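Local coordinates for protein TRAP dicarboxylate transporter, DctP subunit (Anaerococcus prevoti, PDB 4N91) that binds D-glucuronate, in both alpha and beta forms, as the solute-binding component of a probable TRAP transporter, at residues A[142-147]-A[246-251]; A[107-112]-A[129-134]; A[53-58]-A[259-264]. One frame throughout, in Å; residues are numbered along the deposited sequence.

Contact 1. Residues A[142-147]-A[246-251]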
loop_
_atom_site.group_PDB
_atom_site.type_symbol
_atom_site.label_atom_id
_atom_site.label_comp_id
_atom_site.label_asym_id
_atom_site.label_seq_id
_atom_site.Cartn_x
_atom_site.Cartn_y
_atom_site.Cartn_z
ATOM N N GLY A 142 15.752 6.171 10.262
ATOM C CA GLY A 142 15.594 5.128 11.249
ATOM C C GLY A 142 15.042 3.798 10.740
ATOM O O GLY A 142 14.919 2.865 11.515
ATOM N N PHE A 143 14.738 3.698 9.452
ATOM C CA PHE A 143 14.212 2.438 8.926
ATOM C C PHE A 143 14.620 2.133 7.487
ATOM O O PHE A 143 15.066 3.005 6.730
ATOM C CB PHE A 143 12.680 2.414 9.057
ATOM C CG PHE A 143 11.958 3.450 8.231
ATOM C CD1 PHE A 143 11.611 3.207 6.912
ATOM C CD2 PHE A 143 11.571 4.660 8.800
ATOM C CE1 PHE A 143 10.922 4.157 6.160
ATOM C CE2 PHE A 143 10.891 5.616 8.066
ATOM C CZ PHE A 143 10.545 5.370 6.754
ATOM N N GLU A 144 14.463 0.870 7.105
ATOM C CA GLU A 144 14.633 0.498 5.716
ATOM C C GLU A 144 13.592 -0.525 5.317
ATOM O O GLU A 144 13.105 -1.313 6.151
ATOM C CB GLU A 144 16.045 0.015 5.434
ATOM C CG GLU A 144 16.362 -1.367 5.846
ATOM C CD GLU A 144 17.814 -1.752 5.512
ATOM O OE1 GLU A 144 18.464 -1.084 4.678
ATOM O OE2 GLU A 144 18.308 -2.715 6.111
ATOM N N GLY A 145 13.232 -0.484 4.038
ATOM C CA GLY A 145 12.317 -1.462 3.466
ATOM C C GLY A 145 13.034 -2.779 3.320
ATOM O O GLY A 145 14.209 -2.819 2.947
ATOM N N VAL A 146 12.329 -3.863 3.630
ATOM C CA VAL A 146 12.897 -5.194 3.499
ATOM C C VAL A 146 12.168 -6.082 2.489
ATOM O O VAL A 146 12.776 -7.022 1.940
ATOM C CB VAL A 146 12.997 -5.922 4.858
ATOM C CG1 VAL A 146 13.987 -5.182 5.776
ATOM C CG2 VAL A 146 11.618 -6.123 5.492
ATOM N N THR A 147 10.907 -5.752 2.219
ATOM C CA THR A 147 10.143 -6.401 1.158
ATOM C C THR A 147 8.879 -5.592 0.901
ATOM O O THR A 147 8.657 -4.569 1.554
ATOM C CB THR A 147 9.829 -7.899 1.467
ATOM O OG1 THR A 147 9.336 -8.544 0.281
ATOM C CG2 THR A 147 8.834 -8.041 2.568
ATOM N N ALA A 246 11.705 -2.097 8.535
ATOM C CA ALA A 246 12.326 -2.522 9.780
ATOM C C ALA A 246 13.208 -1.409 10.349
ATOM O O ALA A 246 13.824 -0.644 9.602
ATOM C CB ALA A 246 13.154 -3.775 9.533
ATOM N N ASN A 247 13.228 -1.297 11.674
ATOM C CA ASN A 247 14.131 -0.374 12.349
ATOM C C ASN A 247 15.554 -0.689 11.942
ATOM O O ASN A 247 15.998 -1.840 12.027
ATOM C CB ASN A 247 13.988 -0.450 13.864
ATOM C CG ASN A 247 14.983 0.459 14.579
ATOM O OD1 ASN A 247 16.051 0.013 15.001
ATOM N ND2 ASN A 247 14.672 1.743 14.648
ATOM N N TYR A 248 16.258 0.334 11.484
ATOM C CA TYR A 248 17.558 0.129 10.837
ATOM C C TYR A 248 18.645 -0.339 11.830
ATOM O O TYR A 248 19.370 -1.308 11.562
ATOM C CB TYR A 248 17.979 1.395 10.118
ATOM C CG TYR A 248 19.273 1.231 9.356
ATOM C CD1 TYR A 248 19.402 0.251 8.389
ATOM C CD2 TYR A 248 20.355 2.051 9.608
ATOM C CE1 TYR A 248 20.587 0.082 7.686
ATOM C CE2 TYR A 248 21.552 1.884 8.905
ATOM C CZ TYR A 248 21.647 0.906 7.942
ATOM O OH TYR A 248 22.827 0.726 7.232
ATOM N N SER A 249 18.719 0.319 12.986
ATOM C CA SER A 249 19.693 -0.083 14.013
ATOM C C SER A 249 19.463 -1.509 14.464
ATOM O O SER A 249 20.408 -2.299 14.620
ATOM C CB SER A 249 19.629 0.866 15.218
ATOM O OG SER A 249 20.094 2.137 14.849
ATOM N N TRP A 250 18.195 -1.856 14.649
ATOM C CA TRP A 250 17.845 -3.206 15.057
ATOM C C TRP A 250 18.281 -4.230 14.019
ATOM O O TRP A 250 18.925 -5.237 14.334
ATOM C CB TRP A 250 16.334 -3.340 15.321
ATOM C CG TRP A 250 15.980 -4.765 15.450
ATOM C CD1 TRP A 250 16.295 -5.596 16.486
ATOM C CD2 TRP A 250 15.270 -5.568 14.496
ATOM N NE1 TRP A 250 15.828 -6.848 16.247
ATOM C CE2 TRP A 250 15.194 -6.868 15.027
ATOM C CE3 TRP A 250 14.701 -5.313 13.244
ATOM C CZ2 TRP A 250 14.577 -7.920 14.349
ATOM C CZ3 TRP A 250 14.071 -6.358 12.578
ATOM C CH2 TRP A 250 14.022 -7.640 13.122
ATOM N N LEU A 251 17.924 -3.980 12.766
ATOM C CA LEU A 251 18.186 -4.958 11.725
ATOM C C LEU A 251 19.701 -5.153 11.560
ATOM O O LEU A 251 20.208 -6.281 11.540
ATOM C CB LEU A 251 17.523 -4.503 10.412
ATOM C CG LEU A 251 17.524 -5.519 9.271
ATOM C CD1 LEU A 251 16.696 -6.713 9.638
ATOM C CD2 LEU A 251 17.010 -4.869 8.013
HETATM O O HOH W 1 17.671 3.028 13.425
#
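Glu-144 and Ala-246 face each other as an antiparallel hydrogen-bonded pair, with Glu-144 N giving to Ala-246 O at 3.0 Å and Ala-246 N giving to Glu-144 O at 2.9 Å. One residue back, Phe-143 and Asn-247 form a non-hydrogen-bonded pair from which the side chains diverge. The next carbonyl, Gly-142 O, receives Tyr-248 N at 2.9 Å, where the second strand has turned into helix 248-253. A water accepts from Ser-249 N and makes a weak bond to the same Gly-142 O.

On the side of the sheet that carries Glu-144 and Ala-246, Val-146 CG1 packs on Leu-251 CD2 at 3.8 Å and on the methyl of Ala-246. The extended chain of Glu-144 brings its carboxylate to the edge of the Tyr-248 ring, the two planes 77° apart, with CD 3.8 Å from Tyr-248 CD1. Glu-144 OE2 also comes within 3.2 Å of Leu-251 CD2, while OE1 is held from outside by a salt bridge to Arg-139.

The turn into the helix is fixed by Asn-247 as N-cap. With CG anti to the backbone N (chi1 177°), its OD1 accepts from Trp-250 N at 2.9 Å, while ND2 gives to Thr-84 O. Strand 143-149 is an outermost strand of the five-stranded sheet in this periplasmic-binding-protein fold, and 242-247 is its neighbour. The pairing joins the two through backbone bonds, and the bond from Tyr-248 N carries the bonding one step past the last bridge, into the helix. Near Glu-144 OE2 lies a carboxylate oxygen of Glu-252, a proximity probably eased by the Arg-139 bridge to OE1 and by a long, weak ion pair between Arg-259 and OE2.

Contact 2. Residues A[107-112]-A[129-134]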
loop_
_atom_site.group_PDB
_atom_site.type_symbol
_atom_site.label_atom_id
_atom_site.label_comp_id
_atom_site.label_asym_id
_atom_site.label_seq_id
_atom_site.Cartn_x
_atom_site.Cartn_y
_atom_site.Cartn_z
ATOM N N GLU A 107 8.193 8.480 -3.736
ATOM C CA GLU A 107 7.195 9.033 -4.656
ATOM C C GLU A 107 7.053 8.225 -5.914
ATOM O O GLU A 107 6.003 8.253 -6.536
ATOM C CB GLU A 107 7.634 10.428 -5.129
ATOM C CG GLU A 107 7.345 11.519 -4.190
ATOM C CD GLU A 107 7.987 12.823 -4.606
ATOM O OE1 GLU A 107 8.988 12.838 -5.402
ATOM O OE2 GLU A 107 7.498 13.847 -4.099
ATOM N N ILE A 108 8.129 7.576 -6.342
ATOM C CA ILE A 108 8.117 6.867 -7.623
ATOM C C ILE A 108 6.929 5.901 -7.764
ATOM O O ILE A 108 6.244 5.890 -8.799
ATOM C CB ILE A 108 9.476 6.151 -7.890
ATOM C CG1 ILE A 108 9.488 5.472 -9.260
ATOM C CG2 ILE A 108 9.818 5.124 -6.814
ATOM C CD1 ILE A 108 9.411 6.403 -10.399
ATOM N N PHE A 109 6.683 5.101 -6.737
ATOM C CA PHE A 109 5.613 4.090 -6.833
ATOM C C PHE A 109 4.216 4.645 -6.521
ATOM O O PHE A 109 3.238 3.902 -6.554
ATOM C CB PHE A 109 5.886 2.887 -5.938
ATOM C CG PHE A 109 7.208 2.231 -6.180
ATOM C CD1 PHE A 109 7.619 1.892 -7.459
ATOM C CD2 PHE A 109 8.052 1.950 -5.124
ATOM C CE1 PHE A 109 8.842 1.289 -7.654
ATOM C CE2 PHE A 109 9.281 1.347 -5.333
ATOM C CZ PHE A 109 9.674 1.038 -6.591
ATOM N N ASN A 110 4.126 5.930 -6.215
ATOM C CA ASN A 110 2.829 6.597 -6.007
ATOM C C ASN A 110 2.299 7.300 -7.251
ATOM O O ASN A 110 1.201 7.859 -7.230
ATOM C CB ASN A 110 2.927 7.598 -4.858
ATOM C CG ASN A 110 3.219 6.917 -3.541
ATOM O OD1 ASN A 110 2.849 5.755 -3.357
ATOM N ND2 ASN A 110 3.923 7.602 -2.649
ATOM N N LEU A 111 3.052 7.254 -8.345
ATOM C CA LEU A 111 2.620 7.901 -9.579
ATOM C C LEU A 111 1.390 7.192 -10.145
ATOM O O LEU A 111 1.372 5.980 -10.237
ATOM C CB LEU A 111 3.743 7.878 -10.620
ATOM C CG LEU A 111 4.991 8.691 -10.265
ATOM C CD1 LEU A 111 6.081 8.507 -11.328
ATOM C CD2 LEU A 111 4.618 10.154 -10.115
ATOM N N PRO A 112 0.364 7.950 -10.541
ATOM C CA PRO A 112 -0.807 7.349 -11.175
ATOM C C PRO A 112 -0.499 6.795 -12.561
ATOM O O PRO A 112 0.333 7.359 -13.299
ATOM C CB PRO A 112 -1.786 8.521 -11.304
ATOM C CG PRO A 112 -1.235 9.604 -10.449
ATOM C CD PRO A 112 0.228 9.406 -10.392
ATOM N N GLU A 129 17.447 -4.086 -8.355
ATOM C CA GLU A 129 18.128 -2.892 -8.822
ATOM C C GLU A 129 17.222 -1.687 -8.772
ATOM O O GLU A 129 17.676 -0.557 -8.645
ATOM C CB GLU A 129 18.662 -3.099 -10.223
ATOM C CG GLU A 129 19.782 -4.107 -10.244
ATOM C CD GLU A 129 20.437 -4.192 -11.589
ATOM O OE1 GLU A 129 19.768 -3.859 -12.593
ATOM O OE2 GLU A 129 21.620 -4.586 -11.636
ATOM N N ILE A 130 15.928 -1.925 -8.868
ATOM C CA ILE A 130 14.966 -0.851 -8.726
ATOM C C ILE A 130 14.625 -0.608 -7.259
ATOM O O ILE A 130 14.665 0.521 -6.817
ATOM C CB ILE A 130 13.668 -1.142 -9.517
ATOM C CG1 ILE A 130 13.980 -1.202 -11.012
ATOM C CG2 ILE A 130 12.607 -0.070 -9.234
ATOM C CD1 ILE A 130 12.787 -1.504 -11.926
ATOM N N VAL A 131 14.251 -1.647 -6.510
ATOM C CA VAL A 131 13.710 -1.391 -5.161
ATOM C C VAL A 131 14.777 -1.131 -4.095
ATOM O O VAL A 131 14.542 -0.360 -3.174
ATOM C CB VAL A 131 12.725 -2.494 -4.682
ATOM C CG1 VAL A 131 11.520 -2.542 -5.592
ATOM C CG2 VAL A 131 13.411 -3.867 -4.599
ATOM N N LYS A 132 15.958 -1.734 -4.201
ATOM C CA LYS A 132 16.913 -1.591 -3.107
ATOM C C LYS A 132 17.327 -0.152 -2.794
ATOM O O LYS A 132 17.368 0.225 -1.630
ATOM C CB LYS A 132 18.128 -2.503 -3.296
ATOM C CG LYS A 132 18.111 -3.648 -2.287
ATOM C CD LYS A 132 18.663 -4.982 -2.800
ATOM C CE LYS A 132 18.573 -6.025 -1.676
ATOM N NZ LYS A 132 19.038 -7.391 -2.049
ATOM N N PRO A 133 17.606 0.667 -3.822
ATOM C CA PRO A 133 17.949 2.071 -3.546
ATOM C C PRO A 133 16.807 2.835 -2.889
ATOM O O PRO A 133 17.056 3.729 -2.072
ATOM C CB PRO A 133 18.232 2.644 -4.935
ATOM C CG PRO A 133 18.587 1.490 -5.741
ATOM C CD PRO A 133 17.811 0.323 -5.232
ATOM N N ILE A 134 15.580 2.468 -3.232
ATOM C CA ILE A 134 14.410 3.101 -2.647
ATOM C C ILE A 134 14.254 2.637 -1.195
ATOM O O ILE A 134 14.115 3.457 -0.281
ATOM C CB ILE A 134 13.140 2.766 -3.443
ATOM C CG1 ILE A 134 13.333 3.083 -4.922
ATOM C CG2 ILE A 134 11.930 3.523 -2.899
ATOM C CD1 ILE A 134 13.546 4.532 -5.213
#
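Phe-109 reaches from the loop between helices 96-99 and 118-125 to the buried side of helix 128-135, making a small loop-on-helix hydrophobic core within the periplasmic-binding-protein fold. The ring does most of the touching. Its CZ lies 4.1 Å from Ile-130 CG2, which comes in at the ring edge near its plane, and 4.1 Å from Val-131 CG1, which approaches obliquely. Ile-134 CG2 reaches CE2 of the same ring at 4.2 Å, also obliquely. Three residues spread over little more than one helical turn thus gather about the far end of a single aromatic group. Phe-109 CG stands anti to the carbonyl carbon (chi1 -55°), a setting that directs the ring at the helix.

The neighbouring side chain closes another side of the ring: Ile-108 CG2 sits 3.8 Å above the plane, over its centre. That same methyl meets Ile-134 CD1 at 4.1 Å, the two isoleucines crossing at about a right angle, so one branch serves both the aromatic face and the helix. Val-124 and Met-125 of helix 118-125 also touch Phe-109, and Phe-324 of helix 322-334 packs on Ile-134.

Away from this buried patch the contact thins quickly. Only 160 Å² is buried between the two segments, and the contacts joining them are apolar. Glu-129, Lys-132 and Pro-133 occupy the exposed side of the helix, whose backbone is kinked at Pro-133. On the loop, Asn-110 is buried but turns to other partners: its side chain bonds with Asn-96 and Glu-100. Within the loop segment, Asn-110 N donates to Glu-107 O at 3.0 Å.

Contact 3. Residues A[53-58]-A[259-264]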
loop_
_atom_site.group_PDB
_atom_site.type_symbol
_atom_site.label_atom_id
_atom_site.label_comp_id
_atom_site.label_asym_id
_atom_site.label_seq_id
_atom_site.Cartn_x
_atom_site.Cartn_y
_atom_site.Cartn_z
ATOM N N GLU A 53 6.469 -15.270 11.274
ATOM C CA GLU A 53 6.687 -15.611 12.669
ATOM C C GLU A 53 7.026 -17.085 12.814
ATOM O O GLU A 53 7.971 -17.462 13.517
ATOM C CB GLU A 53 5.452 -15.288 13.490
ATOM C CG GLU A 53 5.502 -15.809 14.909
ATOM C CD GLU A 53 4.311 -15.371 15.717
ATOM O OE1 GLU A 53 3.508 -14.576 15.191
ATOM O OE2 GLU A 53 4.179 -15.816 16.878
ATOM N N GLU A 54 6.260 -17.932 12.143
ATOM C CA GLU A 54 6.483 -19.358 12.261
ATOM C C GLU A 54 7.845 -19.752 11.662
ATOM O O GLU A 54 8.586 -20.571 12.226
ATOM C CB GLU A 54 5.359 -20.114 11.569
ATOM C CG GLU A 54 5.458 -21.629 11.783
ATOM C CD GLU A 54 4.336 -22.389 11.112
ATOM O OE1 GLU A 54 3.529 -21.740 10.408
ATOM O OE2 GLU A 54 4.261 -23.629 11.287
ATOM N N TYR A 55 8.182 -19.173 10.518
ATOM C CA TYR A 55 9.450 -19.477 9.884
ATOM C C TYR A 55 10.606 -19.136 10.814
ATOM O O TYR A 55 11.502 -19.957 11.040
ATOM C CB TYR A 55 9.617 -18.737 8.558
ATOM C CG TYR A 55 10.950 -19.027 7.926
ATOM C CD1 TYR A 55 11.135 -20.171 7.153
ATOM C CD2 TYR A 55 12.037 -18.190 8.121
ATOM C CE1 TYR A 55 12.357 -20.454 6.588
ATOM C CE2 TYR A 55 13.270 -18.470 7.561
ATOM C CZ TYR A 55 13.423 -19.607 6.795
ATOM O OH TYR A 55 14.652 -19.901 6.241
ATOM N N VAL A 56 10.600 -17.919 11.345
ATOM C CA VAL A 56 11.733 -17.459 12.134
ATOM C C VAL A 56 11.813 -18.214 13.453
ATOM O O VAL A 56 12.890 -18.638 13.864
ATOM C CB VAL A 56 11.668 -15.938 12.387
ATOM C CG1 VAL A 56 12.746 -15.522 13.371
ATOM C CG2 VAL A 56 11.806 -15.186 11.079
ATOM N N GLU A 57 10.680 -18.393 14.119
ATOM C CA GLU A 57 10.675 -19.062 15.407
ATOM C C GLU A 57 11.052 -20.537 15.289
ATOM O O GLU A 57 11.629 -21.107 16.212
ATOM C CB GLU A 57 9.314 -18.887 16.088
ATOM C CG GLU A 57 9.058 -17.447 16.500
ATOM C CD GLU A 57 7.804 -17.276 17.328
ATOM O OE1 GLU A 57 7.084 -18.275 17.562
ATOM O OE2 GLU A 57 7.539 -16.125 17.745
ATOM N N ASP A 58 10.740 -21.154 14.154
ATOM C CA ASP A 58 11.139 -22.539 13.930
ATOM C C ASP A 58 12.657 -22.668 13.875
ATOM O O ASP A 58 13.206 -23.690 14.297
ATOM C CB ASP A 58 10.535 -23.088 12.639
ATOM C CG ASP A 58 9.076 -23.501 12.795
ATOM O OD1 ASP A 58 8.585 -23.579 13.943
ATOM O OD2 ASP A 58 8.420 -23.757 11.760
ATOM N N ARG A 259 20.422 -12.621 11.063
ATOM C CA ARG A 259 20.025 -11.764 9.951
ATOM C C ARG A 259 19.642 -12.612 8.746
ATOM O O ARG A 259 18.692 -12.301 8.039
ATOM C CB ARG A 259 21.157 -10.816 9.561
ATOM C CG ARG A 259 20.857 -9.944 8.351
ATOM C CD ARG A 259 19.667 -9.026 8.616
ATOM N NE ARG A 259 19.322 -8.216 7.450
ATOM C CZ ARG A 259 19.948 -7.093 7.101
ATOM N NH1 ARG A 259 20.953 -6.624 7.831
ATOM N NH2 ARG A 259 19.553 -6.429 6.020
ATOM N N LYS A 260 20.386 -13.682 8.505
ATOM C CA LYS A 260 20.082 -14.533 7.364
ATOM C C LYS A 260 18.690 -15.156 7.508
ATOM O O LYS A 260 17.924 -15.232 6.544
ATOM C CB LYS A 260 21.163 -15.598 7.183
ATOM C CG LYS A 260 22.416 -14.998 6.577
ATOM C CD LYS A 260 23.593 -15.937 6.658
ATOM C CE LYS A 260 24.732 -15.438 5.797
ATOM N NZ LYS A 260 26.003 -16.107 6.168
ATOM N N VAL A 261 18.348 -15.554 8.727
ATOM C CA VAL A 261 17.048 -16.160 8.981
ATOM C C VAL A 261 15.940 -15.119 8.840
ATOM O O VAL A 261 14.914 -15.379 8.211
ATOM C CB VAL A 261 16.985 -16.835 10.355
ATOM C CG1 VAL A 261 15.566 -17.271 10.664
ATOM C CG2 VAL A 261 17.973 -18.031 10.406
ATOM N N PHE A 262 16.129 -13.938 9.417
ATOM C CA PHE A 262 15.122 -12.892 9.228
ATOM C C PHE A 262 14.929 -12.548 7.761
ATOM O O PHE A 262 13.786 -12.351 7.320
ATOM C CB PHE A 262 15.452 -11.635 10.039
ATOM C CG PHE A 262 14.986 -11.710 11.446
ATOM C CD1 PHE A 262 13.738 -11.252 11.793
ATOM C CD2 PHE A 262 15.789 -12.262 12.429
ATOM C CE1 PHE A 262 13.312 -11.322 13.093
ATOM C CE2 PHE A 262 15.356 -12.337 13.726
ATOM C CZ PHE A 262 14.121 -11.883 14.055
ATOM N N ASP A 263 16.016 -12.483 6.999
ATOM C CA ASP A 263 15.919 -12.150 5.580
ATOM C C ASP A 263 15.107 -13.218 4.826
ATOM O O ASP A 263 14.262 -12.899 3.992
ATOM C CB ASP A 263 17.313 -11.984 4.957
ATOM C CG ASP A 263 18.021 -10.699 5.409
ATOM O OD1 ASP A 263 17.401 -9.866 6.096
ATOM O OD2 ASP A 263 19.211 -10.522 5.069
ATOM N N GLU A 264 15.367 -14.482 5.133
ATOM C CA GLU A 264 14.617 -15.587 4.540
ATOM C C GLU A 264 13.153 -15.458 4.934
ATOM O O GLU A 264 12.242 -15.666 4.116
ATOM C CB GLU A 264 15.181 -16.931 5.012
ATOM C CG GLU A 264 16.550 -17.287 4.457
ATOM C CD GLU A 264 17.205 -18.487 5.177
ATOM O OE1 GLU A 264 16.895 -18.736 6.369
ATOM O OE2 GLU A 264 18.037 -19.184 4.547
#
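Tyr-55 and Glu-264 meet across a nearly antiparallel helix pair, in which helix 44-60 packs on the long helix 256-290 of the periplasmic-binding-protein fold. The short segments have axes 9.2 Å apart and N-to-C directions 157° apart, with Val-56 and Val-261 at the closest backbone approach.

Two differently oriented aromatic groups define the interface. Tyr-55, with CG anti to the backbone N (chi1 178°), points its hydroxyl across the groove and turns its edge to the opposing backbone, placing CE2 3.6 Å from Val-261 O. The ring and the Glu-264 carboxylate cross obliquely, their planes 82° apart. Tyr-55 OH donates to Glu-264 OE1 at 2.5 Å, a short bond that meets the carboxylate from above its plane; the same OE1 has a long, weak ion pair with Lys-59. Val-261 CG1 fills in beside the ring, 4.0 Å from Tyr-55 CE2.

Deeper in the interface, Phe-262 offers a face where Tyr-55 offers an edge. Val-56 CG1 stands over that face in a CH-pi contact, 4.2 Å from the ring centroid and offset toward the rim on the CZ side. The valine and the phenylalanine cross at about a right angle. Although Phe-262 leaves its backbone pointing away from helix 44-60, its ring comes back to reach Val-56. Edge-to-face contacts with Trp-250 and Tyr-64 hold the ring from other directions, while Ile-66 of strand 64-69 touches both Val-56 and Phe-262. The nearest atoms of this apolar pair are Val-56 CG1 and Phe-262 CZ, 3.9 Å apart.

Contacts 1 and 3 lie on the same side of the chain's centre and touch, Leu-251 packing against Arg-259 where helix 248-253 leads into helix 256-290. Contact 2 stands apart, its centre about 17 Å from that of contact 1 and 26 Å from that of contact 3, although helix 128-135 leads along the chain to strand 143-149. All three are largely buried, but their chemistry differs. Backbone pairing at a sheet margin dominates contact 1, apolar side chains alone join the loop and helix of contact 2, and contact 3 combines a buried helix seam with a polar bond between partly exposed side chains.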